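Local structure of CMP/dCMP-type deaminase domain-containing protein (Aspergillus oryzae RIB40, 7DRY) at residues E17-P20 / F26-G29; R35-Y40 / G126-Y131; G51-L56 / T60-C65. The protein is a zinc-dependent deaminase of the cytidine deaminase fold that probably deaminates a pyrimidine intermediate in riboflavin biosynthesis. All coordinates share one frame; numbering follows the deposited sequence. Where two conformers were deposited one is given.

Contact 1: residues E17-P20 / F26-G29. With SO4 (sulfate ion), chain D.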
loop_
_atom_site.group_PDB
_atom_site.type_symbol
_atom_site.label_atom_id
_atom_site.label_comp_id
_atom_site.label_asym_id
_atom_site.label_seq_id
_atom_site.Cartn_x
_atom_site.Cartn_y
_atom_site.Cartn_z
ATOM N N GLU A 17 -3.195 -12.216 3.050
ATOM C CA GLU A 17 -3.886 -13.410 3.516
ATOM C C GLU A 17 -3.817 -13.575 5.026
ATOM O O GLU A 17 -4.583 -14.375 5.581
ATOM C CB GLU A 17 -3.327 -14.630 2.777
ATOM C CG GLU A 17 -3.630 -14.550 1.294
ATOM C CD GLU A 17 -2.863 -15.539 0.464
ATOM O OE1 GLU A 17 -2.064 -16.299 1.033
ATOM O OE2 GLU A 17 -3.071 -15.544 -0.767
ATOM N N LYS A 18 -2.945 -12.825 5.696
ATOM C CA LYS A 18 -2.922 -12.810 7.148
ATOM C C LYS A 18 -4.072 -11.996 7.725
ATOM O O LYS A 18 -4.380 -12.147 8.911
ATOM C CB LYS A 18 -1.580 -12.253 7.642
ATOM C CG LYS A 18 -0.357 -13.071 7.183
ATOM C CD LYS A 18 0.912 -12.572 7.866
ATOM C CE LYS A 18 2.168 -13.217 7.266
ATOM N NZ LYS A 18 3.409 -12.861 8.026
ATOM N N SER A 19 -4.710 -11.158 6.917
ATOM C CA SER A 19 -5.778 -10.307 7.416
ATOM C C SER A 19 -7.034 -11.135 7.670
ATOM O O SER A 19 -7.366 -12.022 6.876
ATOM C CB SER A 19 -6.096 -9.230 6.381
ATOM O OG SER A 19 -7.151 -8.388 6.823
ATOM N N PRO A 20 -7.753 -10.869 8.758
ATOM C CA PRO A 20 -8.991 -11.601 9.033
ATOM C C PRO A 20 -10.060 -11.234 8.019
ATOM O O PRO A 20 -10.303 -10.043 7.766
ATOM C CB PRO A 20 -9.384 -11.106 10.435
ATOM C CG PRO A 20 -8.738 -9.761 10.553
ATOM C CD PRO A 20 -7.441 -9.876 9.799
ATOM N N PHE A 26 -11.149 -4.915 3.274
ATOM C CA PHE A 26 -10.456 -5.249 2.037
ATOM C C PHE A 26 -9.071 -5.720 2.438
ATOM O O PHE A 26 -8.264 -4.933 2.941
ATOM C CB PHE A 26 -10.397 -4.035 1.108
ATOM C CG PHE A 26 -11.703 -3.751 0.418
ATOM C CD1 PHE A 26 -12.741 -3.126 1.094
ATOM C CD2 PHE A 26 -11.897 -4.128 -0.898
ATOM C CE1 PHE A 26 -13.958 -2.878 0.460
ATOM C CE2 PHE A 26 -13.107 -3.883 -1.541
ATOM C CZ PHE A 26 -14.134 -3.257 -0.863
ATOM N N ARG A 27 -8.816 -7.008 2.235
ATOM C CA ARG A 27 -7.601 -7.654 2.712
ATOM C C ARG A 27 -6.464 -7.360 1.746
ATOM O O ARG A 27 -6.454 -7.866 0.618
ATOM C CB ARG A 27 -7.840 -9.151 2.849
ATOM C CG ARG A 27 -8.913 -9.453 3.870
ATOM C CD ARG A 27 -9.415 -10.858 3.712
ATOM N NE ARG A 27 -8.514 -11.846 4.294
ATOM C CZ ARG A 27 -8.081 -12.936 3.658
ATOM N NH1 ARG A 27 -8.430 -13.168 2.396
ATOM N NH2 ARG A 27 -7.314 -13.799 4.296
ATOM N N VAL A 28 -5.517 -6.538 2.197
ATOM C CA VAL A 28 -4.465 -5.973 1.367
ATOM C C VAL A 28 -3.146 -6.147 2.111
ATOM O O VAL A 28 -3.114 -6.219 3.343
ATOM C CB VAL A 28 -4.785 -4.482 1.071
ATOM C CG1 VAL A 28 -3.655 -3.780 0.330
ATOM C CG2 VAL A 28 -6.065 -4.364 0.263
ATOM N N GLY A 29 -2.057 -6.250 1.351
ATOM C CA GLY A 29 -0.723 -6.312 1.924
ATOM C C GLY A 29 0.168 -5.264 1.286
ATOM O O GLY A 29 -0.011 -4.892 0.124
HETATM S S SO4 D . 3.049 -14.160 11.492
HETATM O O1 SO4 D . 3.997 -13.339 12.240
HETATM O O2 SO4 D . 2.847 -15.426 12.192
HETATM O O3 SO4 D . 3.576 -14.425 10.156
HETATM O O4 SO4 D . 1.775 -13.457 11.380
#
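R27 holds the loop between helix 5-16 and strand 29-36 closed by a side-chain-to-backbone clasp, its guanidinium group gripping the carbonyl oxygen of S19. Two nitrogens converge on this one acceptor. R27 NE donates to S19 O over 2.8 Å with an N-H...O angle of 159°, and R27 NH2 reaches the same S19 O at 3.1 Å. The oxygen lies essentially in the guanidinium plane, at the edge where NE and NH2 stand side by side; seen from the carbonyl, NH2 is in its plane while NE sits well above it. Arginine suits the place because it offers these two adjacent N-H groups on a long arm, and the bend at chi3 (79°) turns them back onto the loop. In the cytidine deaminase fold this loop leads from the first helix into the central sheet. The grip extends further, since R27 NH1 hydrogen-bonds V170 O and so ties the loop to V170 in helix 164-171 as well. S19 CB lies against R27 CB and CG, with S19 CB 3.8 Å from R27 CG, and in the conformer given S19 OG hydrogen-bonds T53 O. The extended chain of K18 takes no part in the clasp; K18 NZ hydrogen-bonds O3 of a sulfate ion, probably from the crystallisation liquor, at 2.6 Å.

Contact 2: residues R35-Y40 / G126-Y131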
loop_
_atom_site.group_PDB
_atom_site.type_symbol
_atom_site.label_atom_id
_atom_site.label_comp_id
_atom_site.label_asym_id
_atom_site.label_seq_id
_atom_site.Cartn_x
_atom_site.Cartn_y
_atom_site.Cartn_z
ATOM N N ARG A 35 15.464 1.179 -2.396
ATOM C CA ARG A 35 15.998 0.741 -3.677
ATOM C C ARG A 35 16.987 1.778 -4.193
ATOM O O ARG A 35 16.748 2.986 -4.089
ATOM C CB ARG A 35 14.836 0.588 -4.676
ATOM C CG ARG A 35 15.243 0.326 -6.110
ATOM C CD ARG A 35 14.036 -0.154 -6.908
ATOM N NE ARG A 35 13.587 -1.461 -6.443
ATOM C CZ ARG A 35 12.350 -1.927 -6.596
ATOM N NH1 ARG A 35 11.428 -1.195 -7.216
ATOM N NH2 ARG A 35 12.037 -3.128 -6.129
ATOM N N LYS A 36 18.088 1.314 -4.779
ATOM C CA LYS A 36 19.023 2.243 -5.398
ATOM C C LYS A 36 18.345 2.973 -6.551
ATOM O O LYS A 36 17.592 2.380 -7.326
ATOM C CB LYS A 36 20.253 1.494 -5.927
ATOM C CG LYS A 36 21.195 0.997 -4.844
ATOM C CD LYS A 36 21.821 2.151 -4.074
ATOM C CE LYS A 36 22.722 2.997 -4.953
ATOM N NZ LYS A 36 24.151 2.564 -4.939
ATOM N N GLU A 37 18.587 4.276 -6.654
ATOM C CA GLU A 37 18.066 5.009 -7.795
ATOM C C GLU A 37 18.888 4.689 -9.034
ATOM O O GLU A 37 20.076 4.377 -8.952
ATOM C CB GLU A 37 18.066 6.512 -7.521
ATOM C CG GLU A 37 16.846 6.936 -6.712
ATOM C CD GLU A 37 17.093 8.142 -5.843
ATOM O OE1 GLU A 37 16.106 8.813 -5.458
ATOM O OE2 GLU A 37 18.266 8.424 -5.540
ATOM N N GLY A 38 18.238 4.749 -10.191
ATOM C CA GLY A 38 18.938 4.480 -11.434
ATOM C C GLY A 38 18.805 3.039 -11.884
ATOM O O GLY A 38 17.769 2.415 -11.674
ATOM N N ASP A 39 19.857 2.503 -12.502
ATOM C CA ASP A 39 19.833 1.163 -13.087
ATOM C C ASP A 39 20.124 0.157 -11.977
ATOM O O ASP A 39 21.207 -0.428 -11.890
ATOM C CB ASP A 39 20.856 1.074 -14.213
ATOM C CG ASP A 39 20.764 -0.220 -14.985
ATOM O OD1 ASP A 39 19.701 -0.878 -14.927
ATOM O OD2 ASP A 39 21.767 -0.579 -15.638
ATOM N N TYR A 40 19.122 -0.058 -11.132
ATOM C CA TYR A 40 19.309 -0.779 -9.881
ATOM C C TYR A 40 19.339 -2.288 -10.098
ATOM O O TYR A 40 18.885 -2.816 -11.117
ATOM C CB TYR A 40 18.184 -0.462 -8.898
ATOM C CG TYR A 40 16.860 -1.110 -9.265
ATOM C CD1 TYR A 40 16.028 -0.526 -10.208
ATOM C CD2 TYR A 40 16.455 -2.308 -8.683
ATOM C CE1 TYR A 40 14.823 -1.103 -10.554
ATOM C CE2 TYR A 40 15.248 -2.897 -9.030
ATOM C CZ TYR A 40 14.441 -2.286 -9.965
ATOM O OH TYR A 40 13.240 -2.850 -10.327
ATOM N N GLY A 126 10.829 10.872 1.893
ATOM C CA GLY A 126 9.569 10.161 1.909
ATOM C C GLY A 126 9.474 9.104 0.810
ATOM O O GLY A 126 10.443 8.749 0.139
ATOM N N ILE A 127 8.258 8.596 0.641
ATOM C CA ILE A 127 7.999 7.548 -0.341
ATOM C C ILE A 127 7.923 8.172 -1.726
ATOM O O ILE A 127 7.169 9.125 -1.947
ATOM C CB ILE A 127 6.708 6.798 0.012
ATOM C CG1 ILE A 127 6.879 6.111 1.365
ATOM C CG2 ILE A 127 6.356 5.779 -1.066
ATOM C CD1 ILE A 127 5.590 5.568 1.954
ATOM N N GLN A 128 8.720 7.647 -2.664
ATOM C CA GLN A 128 8.819 8.228 -3.996
ATOM C C GLN A 128 7.963 7.537 -5.049
ATOM O O GLN A 128 7.647 8.168 -6.065
ATOM C CB GLN A 128 10.282 8.261 -4.468
ATOM C CG GLN A 128 11.060 9.420 -3.853
ATOM C CD GLN A 128 12.535 9.416 -4.204
ATOM O OE1 GLN A 128 13.381 9.315 -3.319
ATOM N NE2 GLN A 128 12.852 9.539 -5.497
ATOM N N LYS A 129 7.576 6.280 -4.839
ATOM C CA LYS A 129 6.836 5.560 -5.866
ATOM C C LYS A 129 5.991 4.475 -5.214
ATOM O O LYS A 129 6.417 3.860 -4.230
ATOM C CB LYS A 129 7.790 4.947 -6.904
ATOM C CG LYS A 129 7.082 4.297 -8.080
ATOM C CD LYS A 129 8.029 4.018 -9.244
ATOM C CE LYS A 129 7.233 3.619 -10.471
ATOM N NZ LYS A 129 8.099 3.523 -11.677
ATOM N N ILE A 130 4.795 4.259 -5.773
ATOM C CA ILE A 130 3.875 3.190 -5.379
ATOM C C ILE A 130 3.678 2.263 -6.571
ATOM O O ILE A 130 3.407 2.725 -7.685
ATOM C CB ILE A 130 2.504 3.752 -4.948
ATOM C CG1 ILE A 130 2.653 4.942 -3.992
ATOM C CG2 ILE A 130 1.652 2.652 -4.334
ATOM C CD1 ILE A 130 3.279 4.589 -2.662
ATOM N N TYR A 131 3.795 0.959 -6.338
ATOM C CA TYR A 131 3.400 -0.054 -7.308
ATOM C C TYR A 131 2.204 -0.802 -6.741
ATOM O O TYR A 131 2.206 -1.162 -5.566
ATOM C CB TYR A 131 4.514 -1.080 -7.502
ATOM C CG TYR A 131 5.731 -0.582 -8.244
ATOM C CD1 TYR A 131 6.797 -0.024 -7.561
ATOM C CD2 TYR A 131 5.821 -0.686 -9.624
ATOM C CE1 TYR A 131 7.927 0.431 -8.235
ATOM C CE2 TYR A 131 6.959 -0.242 -10.308
ATOM C CZ TYR A 131 7.996 0.319 -9.598
ATOM O OH TYR A 131 9.125 0.780 -10.248
HETATM O O HOH W 1 11.507 1.347 -8.777
#
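Q128 and Y131 of strand 127-132 reach across to R35 near the end of strand 29-36 and E37 just beyond it, spanning strand 91-97, which lies between them in the mixed sheet of the cytidine deaminase fold. The backbones are therefore well apart, and long side chains with polar ends make the connection. At Q128 the backbone leaves the extended conformation (psi -22°), consistent with a break in the usual alternation, since Q128 and Y131, three residues apart, both point toward segment 35-40. The glutamine chain runs straight out beyond CG, and Q128 NE2 gives a weak hydrogen bond to E37 OE1 at 3.3 Å. Amide and carboxylate cross with their planes 60° apart; the same carboxylate oxygen has K125 NZ as a long, weak ionic partner. The next residue, K129, directs its amine to Q158 on the neighbouring edge strand. The ring of Y131, which stacks with H5 and with Y96, brings CE1 to 4.0 Å from R35 NH1, at the edge of the guanidinium. Several partners hold that guanidinium: NH2 forms a salt bridge with D45 and a hydrogen bond with Y96 OH, while Y40 lies alongside, its ring face under R35 CD and its OH over the guanidinium centre. Water 1 completes the link, accepting from R35 NH1 at 3.0 Å and hydrogen-bonded to Y131 OH at 2.9 Å.

Contact 3: residues G51-L56 / T60-C65. With ZN (zinc ion), chain B; SO4 (sulfate ion), chain C.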
loop_
_atom_site.group_PDB
_atom_site.type_symbol
_atom_site.label_atom_id
_atom_site.label_comp_id
_atom_site.label_asym_id
_atom_site.label_seq_id
_atom_site.Cartn_x
_atom_site.Cartn_y
_atom_site.Cartn_z
ATOM N N GLY A 51 3.192 -4.549 6.101
ATOM C CA GLY A 51 1.947 -4.486 6.858
ATOM C C GLY A 51 0.802 -5.074 6.065
ATOM O O GLY A 51 0.904 -5.323 4.861
ATOM N N TYR A 52 -0.302 -5.322 6.767
ATOM C CA TYR A 52 -1.496 -5.836 6.114
ATOM C C TYR A 52 -2.744 -5.332 6.831
ATOM O O TYR A 52 -2.689 -4.881 7.978
ATOM C CB TYR A 52 -1.485 -7.371 6.033
ATOM C CG TYR A 52 -1.351 -8.075 7.360
ATOM C CD1 TYR A 52 -0.105 -8.399 7.882
ATOM C CD2 TYR A 52 -2.477 -8.441 8.081
ATOM C CE1 TYR A 52 0.002 -9.057 9.098
ATOM C CE2 TYR A 52 -2.376 -9.090 9.295
ATOM C CZ TYR A 52 -1.124 -9.392 9.796
ATOM O OH TYR A 52 -1.018 -10.056 11.004
ATOM N N THR A 53 -3.875 -5.412 6.131
ATOM C CA THR A 53 -5.128 -4.885 6.662
ATOM C C THR A 53 -5.444 -5.516 8.015
ATOM O O THR A 53 -5.427 -6.740 8.164
ATOM C CB THR A 53 -6.249 -5.232 5.685
ATOM O OG1 THR A 53 -5.982 -4.621 4.416
ATOM C CG2 THR A 53 -7.605 -4.760 6.216
ATOM N N MET A 54 -5.749 -4.680 9.002
ATOM C CA MET A 54 -6.208 -5.118 10.317
ATOM C C MET A 54 -5.154 -5.897 11.085
ATOM O O MET A 54 -5.474 -6.601 12.047
ATOM C CB MET A 54 -7.558 -5.844 10.268
ATOM C CG MET A 54 -8.690 -4.864 9.970
ATOM S SD MET A 54 -10.272 -5.668 9.710
ATOM C CE MET A 54 -11.358 -4.246 9.592
ATOM N N GLU A 55 -3.892 -5.766 10.679
ATOM C CA GLU A 55 -2.793 -6.264 11.495
ATOM C C GLU A 55 -2.798 -5.569 12.843
ATOM O O GLU A 55 -2.626 -6.207 13.886
ATOM C CB GLU A 55 -1.484 -5.991 10.757
ATOM C CG GLU A 55 -0.215 -6.476 11.455
ATOM C CD GLU A 55 1.025 -6.144 10.648
ATOM O OE1 GLU A 55 0.927 -5.294 9.741
ATOM O OE2 GLU A 55 2.086 -6.743 10.917
ATOM N N LEU A 56 -2.997 -4.260 12.843
ATOM C CA LEU A 56 -3.112 -3.500 14.075
ATOM C C LEU A 56 -4.583 -3.321 14.424
ATOM O O LEU A 56 -5.442 -3.236 13.542
ATOM C CB LEU A 56 -2.422 -2.143 13.911
ATOM C CG LEU A 56 -0.983 -2.332 13.419
ATOM C CD1 LEU A 56 -0.290 -1.003 13.204
ATOM C CD2 LEU A 56 -0.182 -3.221 14.385
ATOM N N THR A 60 -7.828 -0.725 10.328
ATOM C CA THR A 60 -6.549 -0.275 9.796
ATOM C C THR A 60 -6.295 -0.866 8.413
ATOM O O THR A 60 -6.585 -2.043 8.160
ATOM C CB THR A 60 -5.391 -0.644 10.737
ATOM O OG1 THR A 60 -5.383 -2.065 10.964
ATOM C CG2 THR A 60 -5.524 0.091 12.063
ATOM N N HIS A 61 -5.745 -0.048 7.523
ATOM C CA HIS A 61 -5.389 -0.477 6.179
ATOM C C HIS A 61 -3.949 -0.984 6.132
ATOM O O HIS A 61 -3.161 -0.786 7.055
ATOM C CB HIS A 61 -5.574 0.677 5.201
ATOM C CG HIS A 61 -7.004 0.957 4.870
ATOM N ND1 HIS A 61 -7.378 1.764 3.818
ATOM C CD2 HIS A 61 -8.155 0.556 5.465
ATOM C CE1 HIS A 61 -8.696 1.831 3.763
ATOM N NE2 HIS A 61 -9.192 1.114 4.759
ATOM N N ALA A 62 -3.594 -1.638 5.021
ATOM C CA ALA A 62 -2.266 -2.244 4.906
ATOM C C ALA A 62 -1.160 -1.197 4.944
ATOM O O ALA A 62 -0.149 -1.371 5.644
ATOM C CB ALA A 62 -2.172 -3.033 3.604
ATOM N N GLU A 63 -1.305 -0.127 4.149
ATOM C CA GLU A 63 -0.257 0.891 4.098
ATOM C C GLU A 63 -0.142 1.593 5.436
ATOM O O GLU A 63 0.966 1.935 5.879
ATOM C CB GLU A 63 -0.578 1.913 3.000
ATOM C CG GLU A 63 -0.855 1.307 1.619
ATOM C CD GLU A 63 -2.339 1.053 1.352
ATOM O OE1 GLU A 63 -2.961 0.214 2.025
ATOM O OE2 GLU A 63 -2.896 1.697 0.451
ATOM N N GLN A 64 -1.289 1.826 6.077
ATOM C CA GLN A 64 -1.329 2.372 7.428
ATOM C C GLN A 64 -0.545 1.492 8.393
ATOM O O GLN A 64 0.309 1.978 9.144
ATOM C CB GLN A 64 -2.798 2.468 7.854
ATOM C CG GLN A 64 -3.068 2.964 9.262
ATOM C CD GLN A 64 -4.560 3.051 9.547
ATOM O OE1 GLN A 64 -5.386 2.546 8.783
ATOM N NE2 GLN A 64 -4.909 3.706 10.645
ATOM N N CYS A 65 -0.814 0.187 8.379
ATOM C CA CYS A 65 -0.111 -0.717 9.285
ATOM C C CYS A 65 1.375 -0.785 8.955
ATOM O O CYS A 65 2.214 -0.869 9.858
ATOM C CB CYS A 65 -0.737 -2.102 9.185
ATOM S SG CYS A 65 -2.342 -2.150 10.052
HETATM ZN ZN ZN B . -6.283 2.832 2.461
HETATM S S SO4 C . -13.007 2.249 5.470
HETATM O O1 SO4 C . -11.868 1.370 5.165
HETATM O O2 SO4 C . -13.981 1.466 6.225
HETATM O O3 SO4 C . -12.557 3.364 6.281
HETATM O O4 SO4 C . -13.522 2.691 4.186
HETATM O O HOH W 2 -6.494 1.172 0.566
#
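The zinc site of the deaminase begins here: T60 and C65 bracket the family's His-Ala-Glu motif (H61, A62, E63) and bind it to the type II turn Y52-E55 and to L56. T60 is held through both its carbonyl and its hydroxyl. Its carbonyl T60 O accepts from M54 N at 2.9 Å, and T60 OG1 donates to L56 O at 2.8 Å, the hydroxyl being set between backbone N and carbonyl carbon (chi1 57°). One turn into the helix, C65 SG accepts a long hydrogen bond from L56 N, 3.6 Å. G51, lacking a side chain, lets the helix backbone come close, and small A62 fits against Y52 and T53. H61, at the N-cap, points away from the turn; its ND1 binds the zinc ion at 2.0 Å. C102, C112 and water 2, the last at 2.5 Å from zinc, complete the coordination, while E63 OE2 stands 4.1 Å from the metal. With ND1 committed to zinc, the imidazole uses NE2 as donor, to O1 of a sulfate ion probably taken up from the crystallisation liquor, at 2.7 Å. R105 and S107 also hold this sulfate, which may mark an anion-binding pocket beside the metal.

In the fold
From the N terminus, contact 1 comes first, closing the short loop between helix 5-16 and strand 29-36. Contact 2 opens at the far end of that strand and closes only at strand 127-132, a long excursion within which contact 3, the tight link from strand 46-52 to helix 62-73, is nested. Contacts 1 and 3 are neighbours: F26 O probably hydrogen-bonds T53 OG1 and V28 O packs on A62 CB, so the loop at residues 17-28 is fastened directly to the turn ahead of helix 62-73, whose N-cap H61 binds zinc. Contact 2 lies on the opposite side of the chain's centre, about 22 Å from contact 3 between centres; adjacent strands 29-36 and 46-52 connect the two through the sheet.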